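Glycoside hydrolase (Streptococcus pneumoniae serotype 4, PDB 6ORH) probably hydrolyses alpha-L-fucosidic linkages as a family 29 glycoside hydrolase, acting in the breakdown of host-derived carbohydrate antigens. Local coordinates at residues A[49-54]-A[96-101]; A[61-66]-A[310-315]; A[336-341]-A[355-360]. The protein carries 2 engineered substitutions. One frame throughout, in Å; residues are numbered along the deposited sequence.

Contact 1: A[49-54]-A[96-101]. With EDO (1,2-ethanediol), chain J; EDO (1,2-ethanediol), chain H.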
# COMPACT_ATOMS: atom_id res chain seq x y z
N PHE A 49 13.15 5.52 -40.16
CA PHE A 49 11.91 6.10 -39.64
C PHE A 49 10.91 6.27 -40.79
O PHE A 49 10.88 7.33 -41.44
CB PHE A 49 12.18 7.43 -38.91
CG PHE A 49 10.96 7.99 -38.22
CD1 PHE A 49 10.51 7.43 -37.02
CD2 PHE A 49 10.22 9.00 -38.81
CE1 PHE A 49 9.33 7.89 -36.44
CE2 PHE A 49 9.08 9.50 -38.20
CZ PHE A 49 8.65 8.94 -37.01
N ASN A 50 10.04 5.26 -40.98
CA ASN A 50 9.05 5.30 -42.06
C ASN A 50 7.75 4.59 -41.68
O ASN A 50 7.39 3.55 -42.24
CB ASN A 50 9.59 4.88 -43.43
CG ASN A 50 8.59 5.15 -44.53
OD1 ASN A 50 7.63 5.92 -44.36
ND2 ASN A 50 8.77 4.49 -45.66
N PRO A 51 6.97 5.13 -40.72
CA PRO A 51 5.64 4.60 -40.42
C PRO A 51 4.58 5.00 -41.46
O PRO A 51 3.79 5.96 -41.25
CB PRO A 51 5.31 5.28 -39.09
CG PRO A 51 6.04 6.62 -39.21
CD PRO A 51 7.35 6.29 -39.89
N SER A 52 4.51 4.24 -42.55
CA SER A 52 3.72 4.68 -43.70
C SER A 52 2.22 4.61 -43.44
O SER A 52 1.45 5.29 -44.14
CB SER A 52 4.07 3.90 -44.94
OG SER A 52 3.88 2.52 -44.69
N GLN A 53 1.79 3.86 -42.43
CA GLN A 53 0.36 3.79 -42.17
C GLN A 53 -0.05 4.71 -41.01
O GLN A 53 -1.18 4.59 -40.52
CB GLN A 53 -0.04 2.36 -41.83
CG GLN A 53 0.01 1.43 -43.05
CD GLN A 53 0.00 -0.01 -42.60
OE1 GLN A 53 -1.04 -0.59 -42.32
NE2 GLN A 53 1.18 -0.60 -42.48
N LEU A 54 0.83 5.64 -40.61
CA LEU A 54 0.56 6.40 -39.39
C LEU A 54 -0.74 7.21 -39.51
O LEU A 54 -0.98 7.91 -40.49
CB LEU A 54 1.75 7.30 -39.08
CG LEU A 54 1.73 7.98 -37.70
CD1 LEU A 54 3.16 8.20 -37.23
CD2 LEU A 54 1.03 9.36 -37.77
N SER A 96 14.02 12.12 -43.01
CA SER A 96 13.47 10.77 -43.02
C SER A 96 12.58 10.60 -44.25
O SER A 96 12.14 11.59 -44.83
CB SER A 96 12.70 10.48 -41.75
OG SER A 96 11.36 10.93 -41.85
N PRO A 97 12.33 9.37 -44.72
CA PRO A 97 11.43 9.17 -45.86
C PRO A 97 9.95 9.32 -45.54
O PRO A 97 9.12 9.38 -46.44
CB PRO A 97 11.71 7.75 -46.34
CG PRO A 97 12.38 7.05 -45.18
CD PRO A 97 12.97 8.12 -44.28
N TRP A 98 9.62 9.38 -44.24
CA TRP A 98 8.22 9.52 -43.87
C TRP A 98 7.67 10.79 -44.53
O TRP A 98 8.29 11.84 -44.45
CB TRP A 98 8.15 9.62 -42.33
CG TRP A 98 6.76 9.76 -41.78
CD1 TRP A 98 5.72 8.91 -41.99
CD2 TRP A 98 6.27 10.80 -40.91
NE1 TRP A 98 4.60 9.36 -41.35
CE2 TRP A 98 4.91 10.50 -40.66
CE3 TRP A 98 6.83 11.95 -40.34
CZ2 TRP A 98 4.10 11.33 -39.89
CZ3 TRP A 98 6.04 12.75 -39.53
CH2 TRP A 98 4.69 12.44 -39.30
N ARG A 99 6.48 10.70 -45.17
CA ARG A 99 5.85 11.85 -45.83
C ARG A 99 6.82 12.55 -46.80
O ARG A 99 6.73 13.76 -47.03
CB ARG A 99 5.30 12.85 -44.82
CG ARG A 99 4.47 12.22 -43.71
CD ARG A 99 3.05 11.93 -44.15
NE ARG A 99 2.20 11.67 -42.99
CZ ARG A 99 1.55 10.53 -42.77
NH1 ARG A 99 1.62 9.54 -43.64
NH2 ARG A 99 0.79 10.39 -41.69
N ARG A 100 7.75 11.77 -47.37
CA ARG A 100 8.78 12.25 -48.29
C ARG A 100 9.54 13.45 -47.72
O ARG A 100 9.85 14.40 -48.44
CB ARG A 100 8.19 12.63 -49.65
CG ARG A 100 8.58 11.69 -50.77
CD ARG A 100 7.54 11.76 -51.87
NE ARG A 100 6.21 11.91 -51.28
CZ ARG A 100 5.08 11.65 -51.92
NH1 ARG A 100 5.12 11.22 -53.17
NH2 ARG A 100 3.92 11.79 -51.31
N GLY A 101 9.86 13.38 -46.42
CA GLY A 101 10.66 14.41 -45.79
C GLY A 101 9.87 15.63 -45.33
O GLY A 101 10.45 16.52 -44.73
C1 EDO J . -1.37 7.90 -43.56
O1 EDO J . -0.11 7.54 -43.07
C2 EDO J . -1.69 6.95 -44.61
O2 EDO J . -0.57 6.89 -45.46
C1 EDO H . -2.70 -2.42 -40.36
O1 EDO H . -1.31 -2.08 -40.19
C2 EDO H . -2.93 -3.88 -40.33
O2 EDO H . -2.06 -4.63 -41.16
O HOH W 1 5.65 7.92 -45.72
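Pro-51 lies over one face of the Trp-98 indole. Its CG sits 3.9 Å from the centroid of the five-membered ring, 24° off the normal, a CH-pi contact. Phe-49 adds an offset edge-to-face pair. Its edge is turned toward the indole face, with the planes at 79° and CE2 4.0 Å from CE3 of Trp-98. Leu-54 CD1 reaches CZ2 of Trp-98 at 4.2 Å. Arg-99 CG lies over the opposite indole face from Pro-51. A bend at chi2 (-81°) takes the guanidinium past the NE1 edge, where one of its faces meets NE1. From there NH2 donates to Leu-54 O at 3.3 Å, in the guanidinium plane but from above the carbonyl plane. NH1 donates to O1 of a 1,2-ethanediol (chain J) at 2.7 Å; this molecule probably comes from the crystallisation liquor.

Both segments are loops of the TIM-barrel-like catalytic domain. Segment 49-54 precedes helix 56-65 and closes with a type I beta turn from Pro-51 to Leu-54. Segment 96-101 leads to helix 105-116. A water joins Asn-50 OD1 to Arg-99 N, bridging the loops. Further out, Glu-108 forms a salt bridge with Arg-99 NE, and Leu-105 packs on Trp-98.

Contact 2: A[61-66]-A[310-315]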
# COMPACT_ATOMS: atom_id res chain seq x y z
N ARG A 61 -8.59 9.79 -31.57
CA ARG A 61 -9.98 9.34 -31.48
C ARG A 61 -10.12 8.26 -30.40
O ARG A 61 -11.01 8.34 -29.55
CB ARG A 61 -10.47 8.80 -32.83
CG ARG A 61 -11.93 8.33 -32.77
CD ARG A 61 -12.38 7.73 -34.10
NE ARG A 61 -11.73 6.46 -34.42
CZ ARG A 61 -12.08 5.26 -33.93
NH1 ARG A 61 -13.12 5.16 -33.10
NH2 ARG A 61 -11.40 4.19 -34.28
N VAL A 62 -9.23 7.27 -30.41
CA VAL A 62 -9.32 6.17 -29.46
C VAL A 62 -9.09 6.70 -28.05
O VAL A 62 -9.83 6.37 -27.13
CB VAL A 62 -8.37 5.01 -29.82
CG1 VAL A 62 -8.20 4.05 -28.64
CG2 VAL A 62 -8.94 4.24 -31.02
N LEU A 63 -8.09 7.58 -27.89
CA LEU A 63 -7.88 8.13 -26.55
C LEU A 63 -9.09 8.94 -26.06
O LEU A 63 -9.45 8.85 -24.89
CB LEU A 63 -6.59 8.97 -26.55
CG LEU A 63 -5.31 8.18 -26.78
CD1 LEU A 63 -4.12 9.13 -26.95
CD2 LEU A 63 -5.08 7.18 -25.65
N LYS A 64 -9.70 9.73 -26.95
CA LYS A 64 -10.85 10.54 -26.58
C LYS A 64 -11.99 9.61 -26.16
O LYS A 64 -12.61 9.80 -25.11
CB LYS A 64 -11.31 11.40 -27.75
CG LYS A 64 -12.44 12.38 -27.43
CD LYS A 64 -12.00 13.56 -26.58
CE LYS A 64 -13.10 14.59 -26.40
NZ LYS A 64 -12.65 15.80 -25.68
N GLU A 65 -12.23 8.59 -26.99
CA GLU A 65 -13.36 7.69 -26.77
C GLU A 65 -13.17 6.87 -25.50
O GLU A 65 -14.16 6.38 -24.94
CB GLU A 65 -13.62 6.77 -27.96
CG GLU A 65 -14.16 7.51 -29.18
CD GLU A 65 -14.49 6.55 -30.31
OE1 GLU A 65 -14.48 5.30 -30.07
OE2 GLU A 65 -14.76 7.05 -31.43
N THR A 66 -11.92 6.70 -25.04
CA THR A 66 -11.67 5.86 -23.88
C THR A 66 -11.36 6.69 -22.63
O THR A 66 -10.83 6.11 -21.67
CB THR A 66 -10.61 4.79 -24.16
OG1 THR A 66 -9.35 5.37 -24.54
CG2 THR A 66 -11.06 3.86 -25.28
N GLU A 310 -8.14 -2.58 -27.53
CA GLU A 310 -9.20 -3.33 -26.89
C GLU A 310 -9.17 -3.09 -25.37
O GLU A 310 -10.21 -2.86 -24.76
CB GLU A 310 -9.01 -4.81 -27.24
CG GLU A 310 -10.08 -5.71 -26.66
CD GLU A 310 -10.04 -7.03 -27.39
OE1 GLU A 310 -10.95 -7.26 -28.23
OE2 GLU A 310 -9.05 -7.80 -27.19
N ARG A 311 -7.95 -3.09 -24.83
CA ARG A 311 -7.73 -2.97 -23.39
C ARG A 311 -8.16 -1.58 -22.90
O ARG A 311 -8.75 -1.44 -21.83
CB ARG A 311 -6.27 -3.31 -23.10
CG ARG A 311 -5.87 -3.33 -21.64
CD ARG A 311 -6.65 -4.32 -20.79
NE ARG A 311 -7.07 -5.57 -21.42
CZ ARG A 311 -6.30 -6.61 -21.70
NH1 ARG A 311 -5.00 -6.58 -21.49
NH2 ARG A 311 -6.85 -7.69 -22.24
N LEU A 312 -7.91 -0.53 -23.71
CA LEU A 312 -8.37 0.79 -23.31
C LEU A 312 -9.90 0.90 -23.25
O LEU A 312 -10.43 1.57 -22.37
CB LEU A 312 -7.78 1.86 -24.24
CG LEU A 312 -6.28 2.03 -24.20
CD1 LEU A 312 -5.89 3.11 -25.20
CD2 LEU A 312 -5.84 2.42 -22.78
N TYR A 313 -10.62 0.28 -24.22
CA TYR A 313 -12.07 0.29 -24.16
C TYR A 313 -12.56 -0.51 -22.94
O TYR A 313 -13.49 -0.07 -22.28
CB TYR A 313 -12.68 -0.25 -25.47
CG TYR A 313 -12.65 0.76 -26.60
CD1 TYR A 313 -13.61 1.76 -26.70
CD2 TYR A 313 -11.62 0.73 -27.53
CE1 TYR A 313 -13.57 2.70 -27.72
CE2 TYR A 313 -11.56 1.67 -28.55
CZ TYR A 313 -12.52 2.65 -28.63
OH TYR A 313 -12.43 3.59 -29.63
N GLU A 314 -11.87 -1.60 -22.64
CA GLU A 314 -12.27 -2.44 -21.50
C GLU A 314 -12.10 -1.63 -20.21
O GLU A 314 -12.93 -1.70 -19.32
CB GLU A 314 -11.40 -3.68 -21.40
CG GLU A 314 -11.76 -4.73 -22.45
CD GLU A 314 -10.85 -5.95 -22.49
OE1 GLU A 314 -9.91 -6.03 -21.68
OE2 GLU A 314 -11.08 -6.82 -23.37
N PHE A 315 -11.03 -0.83 -20.16
CA PHE A 315 -10.74 -0.04 -18.96
C PHE A 315 -11.79 1.06 -18.81
O PHE A 315 -12.29 1.34 -17.72
CB PHE A 315 -9.29 0.44 -19.05
CG PHE A 315 -8.72 1.29 -17.92
CD1 PHE A 315 -9.11 1.09 -16.60
CD2 PHE A 315 -7.69 2.17 -18.19
CE1 PHE A 315 -8.56 1.86 -15.58
CE2 PHE A 315 -7.10 2.91 -17.16
CZ PHE A 315 -7.54 2.76 -15.86
O HOH W 2 -9.52 3.75 -20.82
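The ring of Tyr-313 carries the methyl of Thr-66 on one face. CG2 stands 3.5 Å from the ring centroid and only 8° off the normal, a nearly centred CH-pi contact. At the edge of the ring, near its plane, is Glu-65 OE1, which accepts a hydrogen bond from Tyr-313 OH at 2.7 Å. The hydroxyl meets OE1 from above the carboxylate plane. The second flat group is the Arg-61 guanidinium. Val-62 CG2 lies over one of its faces, offset toward the rim, and Glu-65 OE2 is at its edge. Arg-61 NH1 donates to that oxygen at 3.0 Å in a salt bridge within the helix. Arg-61 NH2 pairs with Glu-58.

Beside the tyrosine, aliphatic side chains meet. Val-62 CG1 and Leu-63 CD2 each come within 4.2 Å of Leu-312 CD1. Val-62 CG1 also lies 4.1 Å from Tyr-313 CE2. Leu-312 also packs on Leu-294 of strand 292-295. Helices 56-65 and 306-322 thus lie side by side on the outside of the TIM-barrel-like domain. Their short segments run nearly parallel, at 18°, with axes 10.0 Å apart.

Thr-66 is the first residue past the end of its helix. With chi1 at 60°, OG1 turns back to donate to Val-62 O, while CG2 is left facing the tyrosine. A water donates to both Thr-66 O and Leu-312 O, and Arg-319 also bonds to Thr-66 O.

The two oxygens of Glu-65 have separate partners, one on each helix. The Arg-61 guanidinium probably favours the ionised carboxylate. With one bond to each oxygen the carboxylate is held in position, so the tyrosine hydroxyl meets a fixed acceptor.

Contact 3: A[336-341]-A[355-360]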
# COMPACT_ATOMS: atom_id res chain seq x y z
N PRO A 336 -21.11 16.79 13.44
CA PRO A 336 -20.93 18.21 13.67
C PRO A 336 -20.78 18.95 12.34
O PRO A 336 -20.32 18.37 11.35
CB PRO A 336 -19.69 18.24 14.56
CG PRO A 336 -18.90 17.03 14.12
CD PRO A 336 -19.93 15.97 13.77
N ALA A 337 -21.18 20.21 12.32
CA ALA A 337 -21.01 21.03 11.14
C ALA A 337 -20.88 22.49 11.54
O ALA A 337 -21.55 22.96 12.46
CB ALA A 337 -22.11 20.82 10.11
N LEU A 338 -20.04 23.22 10.81
CA LEU A 338 -19.63 24.55 11.19
C LEU A 338 -20.84 25.49 11.22
O LEU A 338 -20.94 26.33 12.11
CB LEU A 338 -18.59 25.03 10.17
CG LEU A 338 -17.98 26.41 10.41
CD1 LEU A 338 -17.26 26.46 11.75
CD2 LEU A 338 -17.02 26.75 9.28
N SER A 339 -21.71 25.33 10.21
CA SER A 339 -22.83 26.23 9.96
C SER A 339 -23.75 25.60 8.92
O SER A 339 -23.42 24.59 8.31
CB SER A 339 -22.34 27.59 9.48
OG SER A 339 -21.97 27.53 8.12
N ALA A 340 -24.93 26.20 8.70
CA ALA A 340 -25.82 25.77 7.63
C ALA A 340 -25.14 25.80 6.26
O ALA A 340 -25.45 24.99 5.40
CB ALA A 340 -27.08 26.63 7.66
N ASP A 341 -24.24 26.77 6.06
CA ASP A 341 -23.56 26.93 4.78
C ASP A 341 -22.55 25.79 4.56
O ASP A 341 -22.17 25.55 3.42
CB ASP A 341 -22.88 28.30 4.69
CG ASP A 341 -23.83 29.47 4.51
OD1 ASP A 341 -25.01 29.24 4.24
OD2 ASP A 341 -23.37 30.61 4.62
N SER A 355 -20.56 22.13 0.20
CA SER A 355 -19.55 21.38 0.95
C SER A 355 -19.81 21.43 2.45
O SER A 355 -20.59 22.25 2.93
CB SER A 355 -18.18 21.91 0.66
OG SER A 355 -18.00 23.10 1.39
N TRP A 356 -19.13 20.53 3.19
CA TRP A 356 -19.24 20.39 4.63
C TRP A 356 -17.90 20.76 5.26
O TRP A 356 -16.87 20.58 4.63
CB TRP A 356 -19.63 18.95 5.02
CG TRP A 356 -19.36 18.62 6.46
CD1 TRP A 356 -20.20 18.80 7.52
CD2 TRP A 356 -18.14 18.08 7.01
NE1 TRP A 356 -19.60 18.40 8.69
CE2 TRP A 356 -18.33 17.96 8.41
CE3 TRP A 356 -16.89 17.71 6.47
CZ2 TRP A 356 -17.33 17.47 9.27
CZ3 TRP A 356 -15.92 17.22 7.32
CH2 TRP A 356 -16.13 17.08 8.70
N ALA A 357 -17.95 21.30 6.48
CA ALA A 357 -16.79 21.64 7.29
C ALA A 357 -17.20 21.58 8.75
O ALA A 357 -18.39 21.69 9.06
CB ALA A 357 -16.26 23.01 6.93
N SER A 358 -16.22 21.36 9.64
CA SER A 358 -16.45 21.39 11.08
C SER A 358 -15.19 21.82 11.81
O SER A 358 -14.09 21.34 11.49
CB SER A 358 -16.91 20.06 11.59
OG SER A 358 -17.12 20.15 13.00
N ASP A 359 -15.35 22.71 12.79
CA ASP A 359 -14.26 23.12 13.66
C ASP A 359 -14.33 22.35 14.99
O ASP A 359 -13.70 22.74 15.97
CB ASP A 359 -14.29 24.64 13.87
CG ASP A 359 -15.58 25.12 14.51
OD1 ASP A 359 -16.51 24.30 14.65
OD2 ASP A 359 -15.67 26.32 14.82
N ALA A 360 -15.10 21.25 15.03
CA ALA A 360 -15.23 20.46 16.24
C ALA A 360 -13.90 19.77 16.56
O ALA A 360 -13.08 19.59 15.67
CB ALA A 360 -16.32 19.42 16.09
O HOH W 3 -20.51 24.93 1.27
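This contact belongs to the C-terminal F5/8 type C domain, a beta-sandwich of the galactose-binding kind, and lies beside its calcium site. Segment 336-341 follows strand 332-334 of one sheet. Segment 355-360 holds strand 356-357, an outermost strand of the other. Ser-355 O accepts from His-346 ND1, and the Ser-355 side chain touches Thr-443. Both partners bind calcium in a structure of this protein, although no calcium is bound to this chain here.

Two hydrogen bonds join the segments. Trp-356 NE1 donates to Pro-336 O at 2.8 Å, with an angle of 165° at the hydrogen. The oxygen lies in the indole plane, and NE1 lies in the carbonyl plane, so the indole is held edge-on to the proline carbonyl. Leu-338 N donates to Ala-357 O at 2.9 Å. The same oxygen also receives a CA-H contact from Ala-337. The Ala-337 methyl rests 3.8 Å from Trp-356 CD1. Beyond the segments, Ile-364 and Leu-366 pack on the indole from strand 364-370.

Farther along, Pro-336 CB meets Ala-360 CB at 3.9 Å. Ser-358 OG is anti to its own backbone N (chi1 180°). There it approaches Pro-336 CB at 3.6 Å and accepts from Ala-360 N in an ST turn. Leu-338 CD1 touches the Asp-359 carboxylate, and the two side chains cross at about a right angle. At the other end a water donates to Asp-341 O at 2.8 Å and accepts from Ser-355 N at 3.0 Å.

In the fold
Contacts 1 and 2 belong to the catalytic alpha-L-fucosidase domain, and contact 3 to the F5/8 type C domain that follows. The segments of contacts 1 and 2 alternate along the chain: 49-54, 61-66, 96-101, then 310-315. Their centres are about 26 Å apart. Helix 56-65 links them in sequence, since segment 49-54 leads into it and segment 61-66 ends it. Contact 2 brings this early helix beside helix 306-322, late in the barrel domain. Contact 3 comes afterwards, with its centre about 41 Å from that of contact 2 and about 61 Å from that of contact 1. Contacts 1 and 3 lie on opposite sides of the chain's centre, which reflects the elongated two-domain build.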